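Local coordinates for protein ofchtiv-allosamidin (Ostrinia furnacalis, PDB 6JMB) that probably hydrolyses chitin as a group IV insect chitinase of glycoside hydrolase family 18, and is seen here with the inhibitor allosamidin bound, at residues 205-213 and 221-229; 324-335 and 366-376. All coordinates share one frame; numbering follows the deposited sequence.

Interaction 1. Residues 205-213 and 221-229; sequences HNAPLFISE and STLYNVNNA
Leu-209 and Val-226 meet at the apolar centre of this contact, where an irregular loop of the family 18 TIM barrel packs against the first turn of helix 226-235. The CD1 branch of Leu-209 lies 3.8 Å from CB of Val-226 and equally near its CG1 methyl. The CA-CB bond of Leu-209 leads off from the helix, but with CG anti to the backbone N (chi1 -161°) its CD1 branch returns to the valine. The other valine methyl, CG2, rests against the carbonyl oxygens of Pro-208 and Ala-207, while Met-245 of strand 243-256 adds to the packing around Val-226. Farther out, Ile-211 and Leu-223 make a second small apolar patch, CG1 of Ile-211 lying 3.7 Å from CD1 of Leu-223. Along the Phe-210 ring, CD1 and CE1 rest obliquely on Asn-227 CB, with ring and amide planes 57° apart; Leu-209 CG lies over one face of the ring, toward its rim. The amide oxygen of Asn-227 turns to Tyr-333 OH in helix 324-336.

Two successive carbonyls of the loop take up amides at the start of the helix: Val-226 N donates to Pro-208 O at 2.8 Å, nearly straight at the hydrogen (170°), and Asn-227 N donates to Leu-209 O at 3.0 Å. Those N-H groups have no carbonyl of an earlier turn to bind, and the loop supplies one for each. Asn-225 is the N-cap, and its ND2 passes 3.4 Å from Phe-210 C. At the polar edge, Asn-228 ties back twice, its N giving the capping bond to Asn-225 OD1 at 2.9 Å and its ND2 donating to Leu-223 O at 2.9 Å.

Interaction 2. Residues 324-335 and 366-376; sequences VESMTAKVEYAN and TINTVLAEGST
Asn-335, Thr-366 and Val-331 have the most surface buried where helix 324-335 packs beside helix 366-373, two helices on the outside of the TIM barrel. The short axes pass 9.3 Å apart and their N-to-C directions are 35° apart, so the helices run roughly parallel.

Asn-335 holds the C-terminal end. The two N-H groups of ND2 each take a carbonyl, both in the amide plane: ND2 donates to Ser-375 O at 2.8 Å and to Val-370 O at 3.1 Å, the first bond much the straighter (167° at the hydrogen). ND2 arrives above the plane of the Val-370 carbonyl, which Gly-374 N reaches from the opposite face. Asn-335 OD1 accepts from a water that also donates to Leu-371 O, so the amide is fixed at both ends, with the CD2 methyl of Leu-371 3.5 Å from OD1.

In the middle, Val-331 CG1 meets Val-370 CG1 at 3.6 Å and also touches Leu-371. Val-370 is a knob in a hole formed by Thr-328, Val-331, Glu-332 and Asn-335; its CG1, anti to the backbone N (chi1 -180°), faces Val-331. Ile-342 of strand 341-345 touches Val-331, Ile-367 and Leu-371, closing the barrel side of the packing.

At the other end, the methyl CG2 of Thr-366 approaches Thr-328 OG1 to 3.3 Å, the two side chains crossing at about a right angle. That hydroxyl is donated to Val-324 O, while Thr-366 OG1 is bonded to Pro-362 O and merely packs against the methyls of Val-324.

Both threonine hydroxyls are bonded within their own helices, so across the seam they meet methyls by packing alone; the Asn-335 amide supplies the direct hydrogen bonds across the contact, one to the last turn of helix 366-373 and one to the residues that follow it.

In the fold
Interaction 1 closes before interaction 2 opens along the chain, and their centres lie 18 Å apart. Helix 324-336 is the element that joins them: one side of it packs on helix 362-373, while Tyr-333 and Lys-330 turn to the loop and helix start of interaction 1. Tyr-333 OH lies 2.6 Å from Asn-227 OD1, and Lys-330 NZ lies 2.8 Å from Ala-207 O, both probable hydrogen bonds; Leu-209 packs on the tyrosine ring. Strand 243-256 of the barrel backs both contacts. Helices 226-235, 324-336 and 362-373 follow one another around the outside of the barrel, consistent with a continuous outer layer, with the bound inhibitor some 11 to 13 Å from the nearest side chains.

Interaction 1. Residues 205-213 and 221-229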
loop_
_atom_site.group_PDB
_atom_site.type_symbol
_atom_site.label_atom_id
_atom_site.label_comp_id
_atom_site.label_asym_id
_atom_site.label_seq_id
_atom_site.Cartn_x
_atom_site.Cartn_y
_atom_site.Cartn_z
ATOM N N HIS A 205 -10.015 -11.870 -5.502
ATOM C CA HIS A 205 -8.614 -11.747 -5.139
ATOM C C HIS A 205 -8.274 -10.327 -4.717
ATOM O O HIS A 205 -8.771 -9.347 -5.281
ATOM C CB HIS A 205 -7.707 -12.182 -6.288
ATOM C CG HIS A 205 -7.931 -13.598 -6.718
ATOM N ND1 HIS A 205 -7.802 -14.669 -5.862
ATOM C CD2 HIS A 205 -8.285 -14.114 -7.919
ATOM C CE1 HIS A 205 -8.060 -15.787 -6.520
ATOM N NE2 HIS A 205 -8.353 -15.477 -7.770
ATOM N N ASN A 206 -7.406 -10.235 -3.718
ATOM C CA ASN A 206 -6.936 -8.944 -3.237
ATOM C C ASN A 206 -6.103 -8.244 -4.304
ATOM O O ASN A 206 -6.204 -7.022 -4.479
ATOM C CB ASN A 206 -6.121 -9.199 -1.968
ATOM C CG ASN A 206 -5.685 -7.936 -1.264
ATOM O OD1 ASN A 206 -6.385 -6.921 -1.255
ATOM N ND2 ASN A 206 -4.521 -8.005 -0.631
ATOM N N ALA A 207 -5.302 -9.003 -5.047
ATOM C CA ALA A 207 -4.435 -8.417 -6.061
ATOM C C ALA A 207 -4.255 -9.366 -7.238
ATOM O O ALA A 207 -3.130 -9.789 -7.530
ATOM C CB ALA A 207 -3.082 -8.059 -5.440
ATOM N N PRO A 208 -5.322 -9.705 -7.957
ATOM C CA PRO A 208 -5.152 -10.544 -9.149
ATOM C C PRO A 208 -4.377 -9.780 -10.211
ATOM O O PRO A 208 -4.590 -8.584 -10.413
ATOM C CB PRO A 208 -6.593 -10.796 -9.602
ATOM C CG PRO A 208 -7.332 -9.562 -9.168
ATOM C CD PRO A 208 -6.663 -9.088 -7.892
ATOM N N LEU A 209 -3.466 -10.480 -10.891
ATOM C CA LEU A 209 -2.694 -9.839 -11.949
ATOM C C LEU A 209 -3.544 -9.625 -13.195
ATOM O O LEU A 209 -3.516 -8.546 -13.801
ATOM C CB LEU A 209 -1.468 -10.695 -12.270
ATOM C CG LEU A 209 -0.282 -10.080 -13.008
ATOM C CD1 LEU A 209 0.084 -8.725 -12.423
ATOM C CD2 LEU A 209 0.900 -11.040 -12.916
ATOM N N PHE A 210 -4.316 -10.635 -13.581
ATOM C CA PHE A 210 -5.124 -10.596 -14.795
ATOM C C PHE A 210 -6.550 -10.992 -14.418
ATOM O O PHE A 210 -6.934 -10.990 -13.242
ATOM C CB PHE A 210 -4.531 -11.534 -15.858
ATOM C CG PHE A 210 -3.086 -11.278 -16.162
ATOM C CD1 PHE A 210 -2.701 -10.135 -16.850
ATOM C CD2 PHE A 210 -2.110 -12.186 -15.778
ATOM C CE1 PHE A 210 -1.365 -9.899 -17.139
ATOM C CE2 PHE A 210 -0.773 -11.961 -16.072
ATOM C CZ PHE A 210 -0.399 -10.814 -16.750
ATOM N N ILE A 211 -7.351 -11.357 -15.424
ATOM C CA ILE A 211 -8.697 -11.888 -15.211
ATOM C C ILE A 211 -8.654 -13.032 -14.200
ATOM O O ILE A 211 -7.664 -13.769 -14.124
ATOM C CB ILE A 211 -9.330 -12.325 -16.549
ATOM C CG1 ILE A 211 -10.829 -12.579 -16.396
ATOM C CG2 ILE A 211 -8.626 -13.565 -17.114
ATOM C CD1 ILE A 211 -11.551 -12.663 -17.742
ATOM N N SER A 212 -9.711 -13.167 -13.404
ATOM C CA SER A 212 -9.827 -14.186 -12.371
ATOM C C SER A 212 -10.852 -15.243 -12.766
ATOM O O SER A 212 -11.746 -15.003 -13.586
ATOM C CB SER A 212 -10.269 -13.564 -11.043
ATOM O OG SER A 212 -9.340 -12.581 -10.605
ATOM N N GLU A 213 -10.719 -16.422 -12.154
ATOM C CA GLU A 213 -11.729 -17.462 -12.305
ATOM C C GLU A 213 -13.100 -16.903 -11.953
ATOM O O GLU A 213 -13.262 -16.188 -10.958
ATOM C CB GLU A 213 -11.413 -18.639 -11.377
ATOM C CG GLU A 213 -10.238 -19.491 -11.827
ATOM C CD GLU A 213 -9.827 -20.531 -10.796
ATOM O OE1 GLU A 213 -10.584 -20.766 -9.834
ATOM O OE2 GLU A 213 -8.741 -21.124 -10.943
ATOM N N SER A 221 -11.326 -5.029 -19.891
ATOM C CA SER A 221 -10.585 -3.859 -19.434
ATOM C C SER A 221 -11.218 -3.188 -18.224
ATOM O O SER A 221 -10.550 -2.375 -17.575
ATOM C CB SER A 221 -10.447 -2.843 -20.569
ATOM O OG SER A 221 -11.705 -2.286 -20.896
ATOM N N THR A 222 -12.471 -3.503 -17.899
ATOM C CA THR A 222 -13.155 -2.901 -16.763
ATOM C C THR A 222 -12.954 -3.671 -15.464
ATOM O O THR A 222 -13.370 -3.191 -14.403
ATOM C CB THR A 222 -14.660 -2.784 -17.044
ATOM O OG1 THR A 222 -15.252 -4.092 -17.063
ATOM C CG2 THR A 222 -14.908 -2.091 -18.378
ATOM N N LEU A 223 -12.332 -4.848 -15.516
ATOM C CA LEU A 223 -12.166 -5.651 -14.315
ATOM C C LEU A 223 -11.114 -5.036 -13.399
ATOM O O LEU A 223 -10.204 -4.330 -13.842
ATOM C CB LEU A 223 -11.761 -7.080 -14.685
ATOM C CG LEU A 223 -12.771 -7.845 -15.552
ATOM C CD1 LEU A 223 -12.141 -9.132 -16.070
ATOM C CD2 LEU A 223 -14.042 -8.151 -14.787
ATOM N N TYR A 224 -11.242 -5.313 -12.106
ATOM C CA TYR A 224 -10.312 -4.771 -11.115
ATOM C C TYR A 224 -9.135 -5.728 -10.985
ATOM O O TYR A 224 -9.198 -6.709 -10.239
ATOM C CB TYR A 224 -11.002 -4.590 -9.770
ATOM C CG TYR A 224 -12.168 -3.621 -9.740
ATOM C CD1 TYR A 224 -12.407 -2.728 -10.775
ATOM C CD2 TYR A 224 -13.034 -3.610 -8.652
ATOM C CE1 TYR A 224 -13.479 -1.841 -10.723
ATOM C CE2 TYR A 224 -14.104 -2.738 -8.593
ATOM C CZ TYR A 224 -14.320 -1.858 -9.631
ATOM O OH TYR A 224 -15.389 -0.990 -9.571
ATOM N N ASN A 225 -8.057 -5.458 -11.719
ATOM C CA ASN A 225 -6.851 -6.262 -11.590
ATOM C C ASN A 225 -5.617 -5.389 -11.812
ATOM O O ASN A 225 -5.704 -4.240 -12.260
ATOM C CB ASN A 225 -6.899 -7.538 -12.453
ATOM C CG ASN A 225 -7.095 -7.254 -13.935
ATOM O OD1 ASN A 225 -6.360 -6.473 -14.534
ATOM N ND2 ASN A 225 -8.085 -7.914 -14.536
ATOM N N VAL A 226 -4.461 -5.946 -11.449
ATOM C CA VAL A 226 -3.214 -5.185 -11.451
ATOM C C VAL A 226 -2.862 -4.732 -12.862
ATOM O O VAL A 226 -2.470 -3.580 -13.083
ATOM C CB VAL A 226 -2.084 -6.017 -10.819
ATOM C CG1 VAL A 226 -0.748 -5.290 -10.938
ATOM C CG2 VAL A 226 -2.411 -6.335 -9.361
ATOM N N ASN A 227 -2.978 -5.634 -13.837
ATOM C CA ASN A 227 -2.632 -5.284 -15.211
ATOM C C ASN A 227 -3.485 -4.125 -15.724
ATOM O O ASN A 227 -2.964 -3.177 -16.329
ATOM C CB ASN A 227 -2.768 -6.515 -16.111
ATOM C CG ASN A 227 -2.569 -6.196 -17.575
ATOM O OD1 ASN A 227 -1.503 -5.743 -17.997
ATOM N ND2 ASN A 227 -3.600 -6.457 -18.370
ATOM N N ASN A 228 -4.798 -4.170 -15.479
ATOM C CA ASN A 228 -5.650 -3.083 -15.953
ATOM C C ASN A 228 -5.264 -1.760 -15.304
ATOM O O ASN A 228 -5.233 -0.719 -15.972
ATOM C CB ASN A 228 -7.122 -3.400 -15.697
ATOM C CG ASN A 228 -7.693 -4.380 -16.702
ATOM O OD1 ASN A 228 -7.156 -4.556 -17.799
ATOM N ND2 ASN A 228 -8.783 -5.026 -16.329
ATOM N N ALA A 229 -4.931 -1.787 -14.011
ATOM C CA ALA A 229 -4.577 -0.559 -13.308
ATOM C C ALA A 229 -3.258 0.006 -13.813
ATOM O O ALA A 229 -3.149 1.207 -14.081
ATOM C CB ALA A 229 -4.502 -0.821 -11.804
#

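Interaction 2. Residues 324-335 and 366-376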
loop_
_atom_site.group_PDB
_atom_site.type_symbol
_atom_site.label_atom_id
_atom_site.label_comp_id
_atom_site.label_asym_id
_atom_site.label_seq_id
_atom_site.Cartn_x
_atom_site.Cartn_y
_atom_site.Cartn_z
ATOM N N VAL A 324 5.275 -16.302 -2.102
ATOM C CA VAL A 324 6.519 -16.065 -2.834
ATOM C C VAL A 324 6.304 -16.230 -4.334
ATOM O O VAL A 324 6.795 -15.428 -5.137
ATOM C CB VAL A 324 7.640 -16.976 -2.299
ATOM C CG1 VAL A 324 8.803 -17.066 -3.299
ATOM C CG2 VAL A 324 8.109 -16.483 -0.930
ATOM N N GLU A 325 5.539 -17.249 -4.728
ATOM C CA GLU A 325 5.314 -17.509 -6.145
ATOM C C GLU A 325 4.507 -16.394 -6.802
ATOM O O GLU A 325 4.842 -15.940 -7.901
ATOM C CB GLU A 325 4.635 -18.872 -6.307
ATOM C CG GLU A 325 5.379 -19.999 -5.582
ATOM C CD GLU A 325 4.789 -20.340 -4.210
ATOM O OE1 GLU A 325 5.064 -19.625 -3.214
ATOM O OE2 GLU A 325 4.050 -21.346 -4.126
ATOM N N SER A 326 3.442 -15.922 -6.148
ATOM C CA SER A 326 2.654 -14.858 -6.758
ATOM C C SER A 326 3.386 -13.523 -6.718
ATOM O O SER A 326 3.244 -12.714 -7.637
ATOM C CB SER A 326 1.263 -14.762 -6.117
ATOM O OG SER A 326 1.328 -14.272 -4.784
ATOM N N MET A 327 4.178 -13.285 -5.671
ATOM C CA MET A 327 5.021 -12.095 -5.633
ATOM C C MET A 327 6.022 -12.109 -6.781
ATOM O O MET A 327 6.265 -11.078 -7.415
ATOM C CB MET A 327 5.746 -12.024 -4.284
ATOM C CG MET A 327 6.331 -10.670 -3.938
ATOM S SD MET A 327 5.082 -9.372 -3.890
ATOM C CE MET A 327 4.079 -9.866 -2.489
ATOM N N THR A 328 6.593 -13.281 -7.076
ATOM C CA THR A 328 7.515 -13.402 -8.205
ATOM C C THR A 328 6.832 -13.008 -9.512
ATOM O O THR A 328 7.383 -12.242 -10.312
ATOM C CB THR A 328 8.066 -14.830 -8.280
ATOM O OG1 THR A 328 8.825 -15.102 -7.092
ATOM C CG2 THR A 328 8.990 -14.991 -9.495
ATOM N N ALA A 329 5.615 -13.510 -9.735
ATOM C CA ALA A 329 4.878 -13.154 -10.942
ATOM C C ALA A 329 4.617 -11.655 -11.013
ATOM O O ALA A 329 4.700 -11.053 -12.090
ATOM C CB ALA A 329 3.566 -13.946 -11.020
ATOM N N LYS A 330 4.301 -11.035 -9.877
ATOM C CA LYS A 330 4.044 -9.599 -9.859
ATOM C C LYS A 330 5.293 -8.805 -10.225
ATOM O O LYS A 330 5.220 -7.848 -11.004
ATOM C CB LYS A 330 3.530 -9.189 -8.477
ATOM C CG LYS A 330 2.032 -9.450 -8.275
ATOM C CD LYS A 330 1.617 -9.340 -6.808
ATOM C CE LYS A 330 0.098 -9.342 -6.636
ATOM N NZ LYS A 330 -0.512 -10.671 -6.963
ATOM N N VAL A 331 6.450 -9.183 -9.676
ATOM C CA VAL A 331 7.658 -8.414 -9.957
ATOM C C VAL A 331 8.126 -8.658 -11.386
ATOM O O VAL A 331 8.637 -7.746 -12.050
ATOM C CB VAL A 331 8.746 -8.691 -8.904
ATOM C CG1 VAL A 331 9.972 -7.821 -9.167
ATOM C CG2 VAL A 331 8.203 -8.414 -7.509
ATOM N N GLU A 332 7.937 -9.879 -11.894
ATOM C CA GLU A 332 8.245 -10.144 -13.297
ATOM C C GLU A 332 7.383 -9.292 -14.220
ATOM O O GLU A 332 7.869 -8.770 -15.233
ATOM C CB GLU A 332 8.100 -11.640 -13.597
ATOM C CG GLU A 332 9.247 -12.453 -13.002
ATOM C CD GLU A 332 9.050 -13.950 -13.087
ATOM O OE1 GLU A 332 7.919 -14.401 -13.372
ATOM O OE2 GLU A 332 10.037 -14.680 -12.855
ATOM N N TYR A 333 6.106 -9.123 -13.876
ATOM C CA TYR A 333 5.235 -8.231 -14.631
ATOM C C TYR A 333 5.773 -6.803 -14.617
ATOM O O TYR A 333 5.850 -6.141 -15.661
ATOM C CB TYR A 333 3.813 -8.295 -14.059
ATOM C CG TYR A 333 2.861 -7.329 -14.722
ATOM C CD1 TYR A 333 2.723 -6.029 -14.253
ATOM C CD2 TYR A 333 2.118 -7.707 -15.828
ATOM C CE1 TYR A 333 1.872 -5.131 -14.866
ATOM C CE2 TYR A 333 1.255 -6.813 -16.450
ATOM C CZ TYR A 333 1.141 -5.526 -15.957
ATOM O OH TYR A 333 0.302 -4.619 -16.567
ATOM N N ALA A 334 6.146 -6.306 -13.433
ATOM C CA ALA A 334 6.687 -4.957 -13.329
ATOM C C ALA A 334 7.957 -4.809 -14.156
ATOM O O ALA A 334 8.144 -3.796 -14.845
ATOM C CB ALA A 334 6.950 -4.617 -11.861
ATOM N N ASN A 335 8.841 -5.811 -14.105
ATOM C CA ASN A 335 10.049 -5.774 -14.927
ATOM C C ASN A 335 9.701 -5.711 -16.408
ATOM O O ASN A 335 10.342 -4.980 -17.172
ATOM C CB ASN A 335 10.901 -7.017 -14.657
ATOM C CG ASN A 335 11.668 -6.938 -13.355
ATOM O OD1 ASN A 335 11.838 -5.862 -12.785
ATOM N ND2 ASN A 335 12.160 -8.086 -12.890
ATOM N N THR A 366 12.055 -11.776 -1.887
ATOM C CA THR A 366 11.636 -12.116 -3.246
ATOM C C THR A 366 11.603 -10.876 -4.133
ATOM O O THR A 366 12.099 -10.897 -5.267
ATOM C CB THR A 366 10.267 -12.800 -3.220
ATOM O OG1 THR A 366 10.372 -14.046 -2.523
ATOM C CG2 THR A 366 9.782 -13.072 -4.635
ATOM N N ILE A 367 11.022 -9.784 -3.634
ATOM C CA ILE A 367 10.968 -8.546 -4.407
ATOM C C ILE A 367 12.371 -8.092 -4.789
ATOM O O ILE A 367 12.645 -7.774 -5.955
ATOM C CB ILE A 367 10.217 -7.457 -3.621
ATOM C CG1 ILE A 367 8.742 -7.823 -3.495
ATOM C CG2 ILE A 367 10.373 -6.111 -4.309
ATOM C CD1 ILE A 367 8.003 -6.997 -2.456
ATOM N N ASN A 368 13.282 -8.067 -3.813
ATOM C CA ASN A 368 14.636 -7.591 -4.077
ATOM C C ASN A 368 15.349 -8.496 -5.075
ATOM O O ASN A 368 16.044 -8.012 -5.976
ATOM C CB ASN A 368 15.415 -7.505 -2.764
ATOM C CG ASN A 368 15.120 -6.226 -1.997
ATOM O OD1 ASN A 368 15.800 -5.216 -2.175
ATOM N ND2 ASN A 368 14.105 -6.262 -1.142
ATOM N N THR A 369 15.173 -9.811 -4.934
ATOM C CA THR A 369 15.840 -10.774 -5.804
ATOM C C THR A 369 15.350 -10.652 -7.242
ATOM O O THR A 369 16.151 -10.596 -8.182
ATOM C CB THR A 369 15.588 -12.185 -5.265
ATOM O OG1 THR A 369 16.291 -12.353 -4.028
ATOM C CG2 THR A 369 16.053 -13.238 -6.254
ATOM N N VAL A 370 14.031 -10.590 -7.433
ATOM C CA VAL A 370 13.505 -10.548 -8.792
ATOM C C VAL A 370 13.807 -9.216 -9.474
ATOM O O VAL A 370 14.043 -9.174 -10.690
ATOM C CB VAL A 370 12.011 -10.915 -8.795
ATOM C CG1 VAL A 370 11.452 -10.879 -10.211
ATOM C CG2 VAL A 370 11.818 -12.292 -8.184
ATOM N N LEU A 371 13.817 -8.108 -8.721
ATOM C CA LEU A 371 14.230 -6.833 -9.303
ATOM C C LEU A 371 15.702 -6.855 -9.699
ATOM O O LEU A 371 16.071 -6.343 -10.762
ATOM C CB LEU A 371 13.966 -5.686 -8.328
ATOM C CG LEU A 371 12.511 -5.255 -8.169
ATOM C CD1 LEU A 371 12.405 -4.216 -7.070
ATOM C CD2 LEU A 371 11.977 -4.689 -9.472
ATOM N N ALA A 372 16.559 -7.428 -8.855
ATOM C CA ALA A 372 17.984 -7.474 -9.172
ATOM C C ALA A 372 18.256 -8.367 -10.373
ATOM O O ALA A 372 19.090 -8.037 -11.225
ATOM C CB ALA A 372 18.780 -7.954 -7.961
ATOM N N GLU A 373 17.556 -9.500 -10.466
ATOM C CA GLU A 373 17.804 -10.438 -11.555
ATOM C C GLU A 373 17.239 -9.959 -12.885
ATOM O O GLU A 373 17.735 -10.377 -13.940
ATOM C CB GLU A 373 17.262 -11.821 -11.185
ATOM C CG GLU A 373 17.972 -12.403 -9.969
ATOM C CD GLU A 373 17.427 -13.746 -9.524
ATOM O OE1 GLU A 373 16.431 -14.223 -10.110
ATOM O OE2 GLU A 373 18.008 -14.324 -8.581
ATOM N N GLY A 374 16.231 -9.090 -12.862
ATOM C CA GLY A 374 15.640 -8.567 -14.076
ATOM C C GLY A 374 14.728 -9.517 -14.816
ATOM O O GLY A 374 14.381 -9.236 -15.969
ATOM N N SER A 375 14.313 -10.622 -14.195
ATOM C CA SER A 375 13.472 -11.602 -14.875
ATOM C C SER A 375 12.169 -10.962 -15.335
ATOM O O SER A 375 11.511 -10.249 -14.574
ATOM C CB SER A 375 13.165 -12.763 -13.930
ATOM O OG SER A 375 14.358 -13.378 -13.478
ATOM N N THR A 376 11.795 -11.217 -16.582
ATOM C CA THR A 376 10.559 -10.657 -17.123
ATOM C C THR A 376 9.551 -11.762 -17.410
ATOM O O THR A 376 8.378 -11.489 -17.663
ATOM C CB THR A 376 10.810 -9.853 -18.411
ATOM O OG1 THR A 376 11.391 -10.712 -19.401
ATOM C CG2 THR A 376 11.745 -8.679 -18.141
HETATM O O HOH W 1 14.729 -5.230 -12.814
#